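Local coordinates for protein transglutaminase elicitor (Phytophthora sojae, PDB 3TW5) that probably cross-links protein glutamines to amines as a transglutaminase with a cysteine-protease-like fold, and elicits plant innate immunity, at residues P36-Y41 and Y281-D286; A130-A135 and N232-G237. The protein carries 1 engineered substitution. One frame throughout, in Å; residues are numbered along the deposited sequence.

Contact 1: P36-Y41 and Y281-D286; sequences PWAGPY and YETYTD
The phenol ring of Tyr284 takes the pyrrolidine ring of Pro40 on one face: Pro40 CB stands 3.7 Å from the centroid of the Tyr284 ring and 19° off its normal, a CH-pi contact displaced toward the rim. Pro40 CG follows it over the same ring, 3.6 Å from Tyr284 CE1. The compact, puckered pyrrolidine, with its polarised CH groups, suits a tyrosine face, and Met155 of helix 154-167 touches both residues. Tyr41, by contrast, is met at its edge, where Glu282 CG lies near the ring plane, 3.8 Å from Tyr41 CD2; the glutamate chain runs almost squarely to the tyrosine side chain, its carboxylate turned 80° from the ring plane. The glutamate chain bends at its second torsion (chi2 83°), so that its methylene, rather than its carboxylate, makes the closest approach to the tyrosine. Tyr41 OH hydrogen-bonds to Thr123 O, and Trp231 stacks edge-to-face with the ring.

Both segments are irregular loops, one following strand 29-31 and the other strand 269-280 of the antiparallel sheet, and they run nearly perpendicular where they touch. No hydrogen bond joins them. Gly39 O instead receives a CA-H···O contact from Glu282 CA at 3.3 Å, while Thr283 O lies 3.4 Å from Pro40 N, which has no hydrogen to give. The bare CA of Gly39 lets the Trp37 ring lie close beside it. Ala38 points its small methyl at the other loop, with Ala38 CB 3.7 Å from Thr283 CG2. Thr283 OG1 is anti to its own backbone N and turns to Thr285, the two hydroxyl oxygens Thr283 OG1 and Thr285 OG1 sharing a hydrogen bond of 2.8 Å, while Leu289 of helix 289-292 packs against both Ala38 and Thr283.

Contact 2: A130-A135 and N232-G237; sequences AWSPAA and NQPVRG
Packing of helix 128-137 against strand 232-246 of the antiparallel sheet forms this buried contact, a helix-on-sheet interface consistent with the papain-like fold of peptidase clan CA, where a central helix meets a beta-rich part. The helix and strand segments run nearly parallel, 18° apart, with their axes approaching to 6.9 Å. Pro234 sits at the middle of the interface. Its CD lies over one face of Trp131, 3.9 Å from the centroid of the six-membered ring and 26° off the normal, a CH-pi contact in which the nearest ring atom is Trp131 CH2, 3.5 Å from Pro234 CD. Trp131 has CG roughly trans to its backbone N (chi1 152°), which carries the indole from the flank of the helix over the strand. Further along the helix the small methyl of Ala135 meets the same proline, Ala135 CB lying 3.8 Å from Pro234 CG.

Ser132 points at the strand between these two. Its OG comes within 3.1 Å of Asn232 O, yet no hydrogen bond forms there, because the hydroxyl is bonded to Ser128 O one turn back in its own helix. That bond suits a small serine facing a strand: the polar atom is satisfied without asking anything of the sheet, and Ser132 CB can rest 3.8 Å from Pro234 CD. Asn232, likewise, sends OD1 to Trp334 NE1 and presents its CB to Ser132 OG at 3.6 Å.

With no hydrogen bond between helix and strand, their fit depends on shape and on CH-pi and apolar contacts, while the buried polar groups of Trp131, Ser132 and Asn232 find their partners outside the interface.

How the contacts relate
Contact 2 lies deep, its centre about 4 Å from that of the chain, whereas contact 1 is about 11 Å out and only partly buried; the two centres are about 10 Å apart. In sequence, contact 2 is nested inside the long loop closed by contact 1. Trp131 connects them in space: its NE1 probably hydrogen-bonds to Trp37 O at 3.3 Å, the two indoles meet with planes at about 60°, and the Glu282 side chain packs against the far end of Trp131. Pro36 and Trp37 also rest on helix 128-137, against Ala135 and Ala134. The loops of contact 1 thus flank the same helix that contact 2 sets on the sheet.

Contact 1: P36-Y41 and Y281-D286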
ATOM      1  N   PRO A  36      -9.871  -0.682  -3.830  1.00 39.11           N
ATOM      2  CA  PRO A  36      -8.764  -1.610  -4.019  1.00 38.91           C
ATOM      3  C   PRO A  36      -9.034  -2.892  -3.234  1.00 38.70           C
ATOM      4  O   PRO A  36      -9.554  -2.828  -2.117  1.00 38.69           O
ATOM      5  CB  PRO A  36      -7.572  -0.859  -3.424  1.00 38.92           C
ATOM      6  CG  PRO A  36      -7.935   0.570  -3.522  1.00 38.92           C
ATOM      7  CD  PRO A  36      -9.415   0.616  -3.303  1.00 39.10           C
ATOM      8  N   TRP A  37      -8.706  -4.039  -3.819  1.00 38.47           N
ATOM      9  CA  TRP A  37      -9.001  -5.323  -3.183  1.00 38.22           C
ATOM     10  C   TRP A  37      -8.025  -5.705  -2.078  1.00 38.12           C
ATOM     11  O   TRP A  37      -6.873  -5.271  -2.074  1.00 38.19           O
ATOM     12  CB  TRP A  37      -9.118  -6.450  -4.213  1.00 38.27           C
ATOM     13  CG  TRP A  37      -8.036  -6.507  -5.261  1.00 38.07           C
ATOM     14  CD1 TRP A  37      -8.086  -5.971  -6.515  1.00 38.05           C
ATOM     15  CD2 TRP A  37      -6.768  -7.165  -5.158  1.00 38.01           C
ATOM     16  NE1 TRP A  37      -6.926  -6.243  -7.196  1.00 37.91           N
ATOM     17  CE2 TRP A  37      -6.099  -6.975  -6.388  1.00 37.99           C
ATOM     18  CE3 TRP A  37      -6.128  -7.890  -4.144  1.00 38.09           C
ATOM     19  CZ2 TRP A  37      -4.818  -7.480  -6.634  1.00 37.99           C
ATOM     20  CZ3 TRP A  37      -4.853  -8.394  -4.387  1.00 38.21           C
ATOM     21  CH2 TRP A  37      -4.213  -8.187  -5.625  1.00 38.26           C
ATOM     22  N   ALA A  38      -8.498  -6.517  -1.138  1.00 37.90           N
ATOM     23  CA  ALA A  38      -7.668  -6.983  -0.038  1.00 37.72           C
ATOM     24  C   ALA A  38      -6.888  -8.225  -0.444  1.00 37.69           C
ATOM     25  O   ALA A  38      -7.375  -9.050  -1.218  1.00 37.64           O
ATOM     26  CB  ALA A  38      -8.518  -7.260   1.186  1.00 37.72           C
ATOM     27  N   GLY A  39      -5.675  -8.339   0.083  1.00 37.63           N
ATOM     28  CA  GLY A  39      -4.792  -9.468  -0.191  1.00 37.81           C
ATOM     29  C   GLY A  39      -3.586  -9.400   0.721  1.00 37.97           C
ATOM     30  O   GLY A  39      -3.293  -8.342   1.275  1.00 38.07           O
ATOM     31  N   PRO A  40      -2.871 -10.522   0.889  1.00 38.15           N
ATOM     32  CA  PRO A  40      -1.749 -10.503   1.817  1.00 38.50           C
ATOM     33  C   PRO A  40      -0.485  -9.907   1.209  1.00 38.82           C
ATOM     34  O   PRO A  40      -0.424  -9.665   0.001  1.00 38.67           O
ATOM     35  CB  PRO A  40      -1.537 -11.982   2.140  1.00 38.53           C
ATOM     36  CG  PRO A  40      -2.047 -12.709   0.962  1.00 38.11           C
ATOM     37  CD  PRO A  40      -2.995 -11.817   0.204  1.00 38.08           C
ATOM     38  N   TYR A  41       0.506  -9.670   2.060  1.00 39.36           N
ATOM     39  CA  TYR A  41       1.799  -9.165   1.624  1.00 40.02           C
ATOM     40  C   TYR A  41       2.771 -10.320   1.364  1.00 40.31           C
ATOM     41  O   TYR A  41       3.981 -10.109   1.252  1.00 40.45           O
ATOM     42  CB  TYR A  41       2.363  -8.165   2.644  1.00 40.08           C
ATOM     43  CG  TYR A  41       2.776  -8.762   3.973  1.00 40.48           C
ATOM     44  CD1 TYR A  41       4.125  -8.910   4.303  1.00 40.85           C
ATOM     45  CD2 TYR A  41       1.820  -9.168   4.909  1.00 40.85           C
ATOM     46  CE1 TYR A  41       4.516  -9.453   5.530  1.00 41.09           C
ATOM     47  CE2 TYR A  41       2.198  -9.717   6.138  1.00 41.09           C
ATOM     48  CZ  TYR A  41       3.545  -9.852   6.442  1.00 41.16           C
ATOM     49  OH  TYR A  41       3.919 -10.392   7.652  1.00 41.03           O
ATOM     50  N   TYR A 281      -6.372  -3.497   4.403  1.00 40.42           N
ATOM     51  CA  TYR A 281      -5.327  -4.307   5.034  1.00 41.17           C
ATOM     52  C   TYR A 281      -5.324  -5.780   4.594  1.00 41.43           C
ATOM     53  O   TYR A 281      -6.259  -6.244   3.940  1.00 41.43           O
ATOM     54  CB  TYR A 281      -5.300  -4.133   6.563  1.00 41.35           C
ATOM     55  CG  TYR A 281      -6.470  -4.715   7.330  1.00 42.03           C
ATOM     56  CD1 TYR A 281      -6.377  -5.972   7.930  1.00 42.43           C
ATOM     57  CD2 TYR A 281      -7.656  -3.996   7.488  1.00 42.27           C
ATOM     58  CE1 TYR A 281      -7.441  -6.510   8.653  1.00 42.82           C
ATOM     59  CE2 TYR A 281      -8.727  -4.522   8.210  1.00 42.74           C
ATOM     60  CZ  TYR A 281      -8.614  -5.781   8.788  1.00 42.93           C
ATOM     61  OH  TYR A 281      -9.669  -6.310   9.500  1.00 43.25           O
ATOM     62  N   GLU A 282      -4.263  -6.495   4.966  1.00 41.86           N
ATOM     63  CA  GLU A 282      -3.986  -7.849   4.477  1.00 42.26           C
ATOM     64  C   GLU A 282      -4.939  -8.924   5.002  1.00 42.27           C
ATOM     65  O   GLU A 282      -5.371  -8.875   6.157  1.00 42.38           O
ATOM     66  CB  GLU A 282      -2.539  -8.243   4.808  1.00 42.46           C
ATOM     67  CG  GLU A 282      -1.464  -7.432   4.072  1.00 43.32           C
ATOM     68  CD  GLU A 282      -1.143  -6.085   4.725  1.00 43.95           C
ATOM     69  OE1 GLU A 282      -1.759  -5.733   5.757  1.00 44.21           O
ATOM     70  OE2 GLU A 282      -0.263  -5.371   4.197  1.00 44.49           O
ATOM     71  N   THR A 283      -5.250  -9.890   4.138  1.00 42.24           N
ATOM     72  CA  THR A 283      -6.058 -11.064   4.494  1.00 42.24           C
ATOM     73  C   THR A 283      -5.869 -12.203   3.492  1.00 42.23           C
ATOM     74  O   THR A 283      -5.563 -11.967   2.324  1.00 42.33           O
ATOM     75  CB  THR A 283      -7.573 -10.729   4.609  1.00 42.28           C
ATOM     76  OG1 THR A 283      -8.298 -11.898   5.020  1.00 42.18           O
ATOM     77  CG2 THR A 283      -8.132 -10.230   3.281  1.00 42.03           C
ATOM     78  N   TYR A 284      -6.066 -13.435   3.955  1.00 42.18           N
ATOM     79  CA  TYR A 284      -5.987 -14.607   3.085  1.00 41.95           C
ATOM     80  C   TYR A 284      -7.372 -15.126   2.681  1.00 42.04           C
ATOM     81  O   TYR A 284      -7.503 -16.222   2.130  1.00 41.93           O
ATOM     82  CB  TYR A 284      -5.163 -15.709   3.749  1.00 41.79           C
ATOM     83  CG  TYR A 284      -3.699 -15.370   3.929  1.00 41.73           C
ATOM     84  CD1 TYR A 284      -2.746 -15.800   3.010  1.00 41.58           C
ATOM     85  CD2 TYR A 284      -3.265 -14.628   5.028  1.00 41.76           C
ATOM     86  CE1 TYR A 284      -1.397 -15.499   3.178  1.00 41.57           C
ATOM     87  CE2 TYR A 284      -1.919 -14.320   5.203  1.00 41.66           C
ATOM     88  CZ  TYR A 284      -0.993 -14.758   4.277  1.00 41.60           C
ATOM     89  OH  TYR A 284       0.337 -14.454   4.451  1.00 41.73           O
ATOM     90  N   THR A 285      -8.401 -14.324   2.947  1.00 42.14           N
ATOM     91  CA  THR A 285      -9.779 -14.698   2.640  1.00 42.25           C
ATOM     92  C   THR A 285     -10.008 -14.776   1.129  1.00 42.39           C
ATOM     93  O   THR A 285      -9.829 -13.792   0.404  1.00 42.46           O
ATOM     94  CB  THR A 285     -10.785 -13.721   3.289  1.00 42.25           C
ATOM     95  OG1 THR A 285     -10.471 -13.568   4.678  1.00 42.15           O
ATOM     96  CG2 THR A 285     -12.213 -14.237   3.151  1.00 42.04           C
ATOM     97  N   ASP A 286     -10.403 -15.960   0.670  1.00 42.56           N
ATOM     98  CA  ASP A 286     -10.626 -16.217  -0.752  1.00 42.67           C
ATOM     99  C   ASP A 286     -11.940 -15.597  -1.237  1.00 42.65           C
ATOM    100  O   ASP A 286     -12.809 -15.253  -0.431  1.00 42.73           O
ATOM    101  CB  ASP A 286     -10.608 -17.729  -1.016  1.00 42.76           C
ATOM    102  CG  ASP A 286     -10.391 -18.074  -2.484  1.00 43.12           C
ATOM    103  OD1 ASP A 286     -10.010 -17.180  -3.279  1.00 43.21           O
ATOM    104  OD2 ASP A 286     -10.601 -19.256  -2.842  1.00 43.31           O
TER

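Contact 2: A130-A135 and N232-G237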
ATOM      1  N   ALA A 130       4.075  -4.275  -3.672  1.00 41.42           N
ATOM      2  CA  ALA A 130       3.640  -4.859  -4.935  1.00 40.84           C
ATOM      3  C   ALA A 130       2.138  -5.136  -4.956  1.00 40.56           C
ATOM      4  O   ALA A 130       1.483  -4.945  -5.984  1.00 40.52           O
ATOM      5  CB  ALA A 130       4.417  -6.126  -5.215  1.00 40.88           C
ATOM      6  N   TRP A 131       1.601  -5.591  -3.824  1.00 40.03           N
ATOM      7  CA  TRP A 131       0.170  -5.854  -3.686  1.00 39.39           C
ATOM      8  C   TRP A 131      -0.667  -4.581  -3.811  1.00 39.21           C
ATOM      9  O   TRP A 131      -1.688  -4.569  -4.506  1.00 39.14           O
ATOM     10  CB  TRP A 131      -0.130  -6.564  -2.361  1.00 39.37           C
ATOM     11  CG  TRP A 131      -1.507  -6.284  -1.826  1.00 39.24           C
ATOM     12  CD1 TRP A 131      -2.697  -6.651  -2.388  1.00 39.30           C
ATOM     13  CD2 TRP A 131      -1.834  -5.567  -0.631  1.00 39.24           C
ATOM     14  NE1 TRP A 131      -3.743  -6.205  -1.621  1.00 39.13           N
ATOM     15  CE2 TRP A 131      -3.243  -5.539  -0.534  1.00 39.26           C
ATOM     16  CE3 TRP A 131      -1.073  -4.949   0.371  1.00 39.39           C
ATOM     17  CZ2 TRP A 131      -3.910  -4.914   0.527  1.00 39.29           C
ATOM     18  CZ3 TRP A 131      -1.737  -4.327   1.426  1.00 39.42           C
ATOM     19  CH2 TRP A 131      -3.142  -4.318   1.495  1.00 39.37           C
ATOM     20  N   SER A 132      -0.229  -3.517  -3.137  1.00 38.79           N
ATOM     21  CA  SER A 132      -0.968  -2.252  -3.098  1.00 38.46           C
ATOM     22  C   SER A 132      -1.312  -1.683  -4.481  1.00 38.23           C
ATOM     23  O   SER A 132      -2.481  -1.410  -4.753  1.00 38.19           O
ATOM     24  CB  SER A 132      -0.228  -1.217  -2.251  1.00 38.42           C
ATOM     25  OG  SER A 132       0.068  -1.731  -0.968  1.00 38.69           O
ATOM     26  N   PRO A 133      -0.303  -1.506  -5.363  1.00 38.06           N
ATOM     27  CA  PRO A 133      -0.626  -1.010  -6.699  1.00 37.88           C
ATOM     28  C   PRO A 133      -1.453  -2.000  -7.517  1.00 37.79           C
ATOM     29  O   PRO A 133      -2.237  -1.581  -8.365  1.00 37.71           O
ATOM     30  CB  PRO A 133       0.748  -0.796  -7.340  1.00 37.93           C
ATOM     31  CG  PRO A 133       1.669  -1.660  -6.575  1.00 37.96           C
ATOM     32  CD  PRO A 133       1.153  -1.657  -5.182  1.00 37.99           C
ATOM     33  N   ALA A 134      -1.280  -3.296  -7.258  1.00 37.81           N
ATOM     34  CA  ALA A 134      -2.078  -4.324  -7.918  1.00 37.91           C
ATOM     35  C   ALA A 134      -3.530  -4.247  -7.454  1.00 38.17           C
ATOM     36  O   ALA A 134      -4.452  -4.377  -8.260  1.00 38.20           O
ATOM     37  CB  ALA A 134      -1.502  -5.700  -7.663  1.00 37.80           C
ATOM     38  N   ALA A 135      -3.727  -4.010  -6.157  1.00 38.40           N
ATOM     39  CA  ALA A 135      -5.060  -3.799  -5.594  1.00 38.61           C
ATOM     40  C   ALA A 135      -5.795  -2.653  -6.292  1.00 38.80           C
ATOM     41  O   ALA A 135      -6.979  -2.770  -6.613  1.00 38.92           O
ATOM     42  CB  ALA A 135      -4.967  -3.544  -4.107  1.00 38.56           C
ATOM     43  N   ASN A 232       3.149  -0.737   3.096  1.00 54.77           N
ATOM     44  CA  ASN A 232       2.375  -0.153   2.006  1.00 53.11           C
ATOM     45  C   ASN A 232       0.940  -0.647   2.014  1.00 52.07           C
ATOM     46  O   ASN A 232       0.691  -1.850   2.094  1.00 51.85           O
ATOM     47  CB  ASN A 232       3.023  -0.454   0.654  1.00 53.29           C
ATOM     48  CG  ASN A 232       4.341   0.263   0.463  1.00 53.02           C
ATOM     49  OD1 ASN A 232       4.399   1.310  -0.176  1.00 53.09           O
ATOM     50  ND2 ASN A 232       5.406  -0.297   1.020  1.00 53.08           N
ATOM     51  N   GLN A 233       0.003   0.293   1.944  1.00 50.61           N
ATOM     52  CA  GLN A 233      -1.424  -0.020   1.894  1.00 49.23           C
ATOM     53  C   GLN A 233      -2.079   0.836   0.815  1.00 48.28           C
ATOM     54  O   GLN A 233      -1.773   2.024   0.707  1.00 48.22           O
ATOM     55  CB  GLN A 233      -2.105   0.262   3.242  1.00 49.29           C
ATOM     56  CG  GLN A 233      -1.312  -0.108   4.502  1.00 49.12           C
ATOM     57  CD  GLN A 233      -1.250  -1.600   4.766  1.00 49.02           C
ATOM     58  OE1 GLN A 233      -2.156  -2.349   4.405  1.00 48.98           O
ATOM     59  NE2 GLN A 233      -0.173  -2.039   5.407  1.00 49.22           N
ATOM     60  N   PRO A 234      -2.983   0.242   0.012  1.00 47.28           N
ATOM     61  CA  PRO A 234      -3.735   1.040  -0.954  1.00 46.55           C
ATOM     62  C   PRO A 234      -4.866   1.803  -0.264  1.00 45.91           C
ATOM     63  O   PRO A 234      -5.611   1.224   0.530  1.00 45.91           O
ATOM     64  CB  PRO A 234      -4.296  -0.011  -1.910  1.00 46.52           C
ATOM     65  CG  PRO A 234      -4.434  -1.234  -1.086  1.00 46.68           C
ATOM     66  CD  PRO A 234      -3.337  -1.188  -0.058  1.00 47.19           C
ATOM     67  N   VAL A 235      -4.980   3.095  -0.558  1.00 45.01           N
ATOM     68  CA  VAL A 235      -5.987   3.943   0.080  1.00 44.14           C
ATOM     69  C   VAL A 235      -7.363   3.760  -0.569  1.00 43.75           C
ATOM     70  O   VAL A 235      -7.476   3.675  -1.792  1.00 43.57           O
ATOM     71  CB  VAL A 235      -5.551   5.436   0.091  1.00 44.11           C
ATOM     72  CG1 VAL A 235      -6.674   6.344   0.573  1.00 43.82           C
ATOM     73  CG2 VAL A 235      -4.323   5.616   0.967  1.00 43.81           C
ATOM     74  N   ARG A 236      -8.397   3.684   0.266  1.00 43.16           N
ATOM     75  CA  ARG A 236      -9.774   3.590  -0.205  1.00 42.68           C
ATOM     76  C   ARG A 236     -10.481   4.943  -0.161  1.00 42.46           C
ATOM     77  O   ARG A 236     -11.296   5.247  -1.036  1.00 42.49           O
ATOM     78  CB  ARG A 236     -10.559   2.566   0.615  1.00 42.67           C
ATOM     79  CG  ARG A 236     -11.933   2.250   0.046  1.00 42.67           C
ATOM     80  CD  ARG A 236     -12.719   1.353   0.972  1.00 42.92           C
ATOM     81  NE  ARG A 236     -14.063   1.088   0.462  1.00 43.14           N
ATOM     82  CZ  ARG A 236     -14.932   0.257   1.032  1.00 43.23           C
ATOM     83  NH1 ARG A 236     -14.611  -0.402   2.140  1.00 43.37           N
ATOM     84  NH2 ARG A 236     -16.130   0.082   0.494  1.00 43.19           N
ATOM     85  N   GLY A 237     -10.176   5.751   0.852  1.00 42.10           N
ATOM     86  CA  GLY A 237     -10.858   7.028   1.015  1.00 41.67           C
ATOM     87  C   GLY A 237     -10.263   8.002   2.008  1.00 41.50           C
ATOM     88  O   GLY A 237      -9.422   7.644   2.833  1.00 41.45           O
TER